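Local structure of TerD domain-containing protein (Streptomyces coelicolor A3, 2QZ7) at residues A[136-139]-A[140-143]. The protein is of unknown function but belongs to the CAPAB/TerDEXZ family, is a homologue of the tellurium resistance protein TerD, and binds sodium ions in the crystal. Residues are numbered along the deposited sequence; the frame is centred on the assembly and turned at random.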
# COMPACT_ATOMS: atom_id res chain seq x y z
N TYR A 136 -6.79 10.86 -13.70
CA TYR A 136 -8.12 10.32 -14.03
C TYR A 136 -8.20 8.92 -14.67
O TYR A 136 -9.31 8.46 -15.00
CB TYR A 136 -8.89 11.33 -14.89
CG TYR A 136 -9.06 12.65 -14.20
CD1 TYR A 136 -10.02 12.82 -13.22
CD2 TYR A 136 -8.25 13.72 -14.53
CE1 TYR A 136 -10.16 14.04 -12.55
CE2 TYR A 136 -8.40 14.94 -13.91
CZ TYR A 136 -9.35 15.10 -12.92
OH TYR A 136 -9.45 16.33 -12.32
N ARG A 137 -7.07 8.24 -14.86
CA ARG A 137 -7.09 6.85 -15.35
C ARG A 137 -7.10 5.85 -14.19
O ARG A 137 -6.09 5.71 -13.50
CB ARG A 137 -5.90 6.58 -16.24
CG ARG A 137 -6.14 5.43 -17.25
CD ARG A 137 -5.12 5.48 -18.36
NE ARG A 137 -3.76 5.63 -17.82
CZ ARG A 137 -2.99 4.63 -17.40
NH1 ARG A 137 -3.41 3.36 -17.46
NH2 ARG A 137 -1.79 4.89 -16.92
N GLU A 138 -8.24 5.19 -13.96
CA GLU A 138 -8.33 4.20 -12.92
C GLU A 138 -7.45 2.99 -13.24
O GLU A 138 -7.57 2.42 -14.31
CB GLU A 138 -9.78 3.75 -12.70
CG GLU A 138 -9.98 2.93 -11.40
CD GLU A 138 -11.00 1.80 -11.58
OE1 GLU A 138 -12.22 2.08 -11.65
OE2 GLU A 138 -10.59 0.61 -11.65
N LEU A 139 -6.59 2.60 -12.30
CA LEU A 139 -5.75 1.39 -12.47
C LEU A 139 -6.33 0.18 -11.76
O LEU A 139 -6.40 -0.90 -12.32
CB LEU A 139 -4.30 1.65 -12.04
CG LEU A 139 -3.53 2.71 -12.85
CD1 LEU A 139 -2.13 2.91 -12.25
CD2 LEU A 139 -3.43 2.32 -14.33
N LEU A 140 -6.81 0.39 -10.55
CA LEU A 140 -7.37 -0.69 -9.75
C LEU A 140 -8.38 -0.10 -8.78
O LEU A 140 -8.10 0.95 -8.22
CB LEU A 140 -6.24 -1.39 -8.97
CG LEU A 140 -6.62 -2.41 -7.89
CD1 LEU A 140 -7.26 -3.68 -8.46
CD2 LEU A 140 -5.40 -2.78 -7.10
N THR A 141 -9.53 -0.76 -8.61
CA THR A 141 -10.45 -0.58 -7.46
C THR A 141 -10.65 -1.95 -6.80
O THR A 141 -10.91 -2.93 -7.49
CB THR A 141 -11.85 -0.04 -7.90
OG1 THR A 141 -11.68 1.22 -8.56
CG2 THR A 141 -12.80 0.16 -6.70
N ASP A 142 -10.52 -2.03 -5.47
CA ASP A 142 -10.69 -3.28 -4.73
C ASP A 142 -11.32 -3.11 -3.34
O ASP A 142 -11.02 -2.16 -2.64
CB ASP A 142 -9.33 -3.94 -4.54
CG ASP A 142 -9.41 -5.44 -4.55
OD1 ASP A 142 -9.46 -6.06 -3.46
OD2 ASP A 142 -9.41 -6.01 -5.66
N GLY A 143 -12.12 -4.09 -2.93
CA GLY A 143 -12.69 -4.11 -1.59
C GLY A 143 -12.10 -5.15 -0.66
O GLY A 143 -12.66 -5.44 0.41
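Glu-138 reaches forward along its own strand and slides its carboxylate beneath the hydroxyl of Thr-141, three residues on. The hydroxyl oxygen sits over the flat face of the group, centred on the carbon: OG1 of Thr-141 is 3.1 Å from CD of Glu-138, and 3.3 Å from each of the oxygens OE1 and OE2 of the same residue. With OG1 standing over the face, the angles to both oxygens are poor, and the pair makes a close polar contact without a hydrogen bond. The two side chains cross at about a right angle. Glu-138 gets there because its CG lies anti to the backbone N (chi1 -168°) and the chain then bends at chi2. Its OE2 also comes within 3.5 Å of the backbone N of Thr-141, a near approach that does not count as a bond.

In a regular strand, residues three apart point to opposite faces. Here Leu-139 and Leu-140 form a classic beta bulge, both facing Val-132 across the hairpin 129-134/137-142, and the extra residue puts Glu-138 and Thr-141 on the same, solvent-exposed face of this edge strand. Leu-139 has the helix-like backbone angles (psi -43°) expected at the first position of such a bulge. Both leucine side chains take the inner face and touch Phe-168 of the other sheet; Leu-140 is buried there against Val-132, Phe-168 and Glu-170.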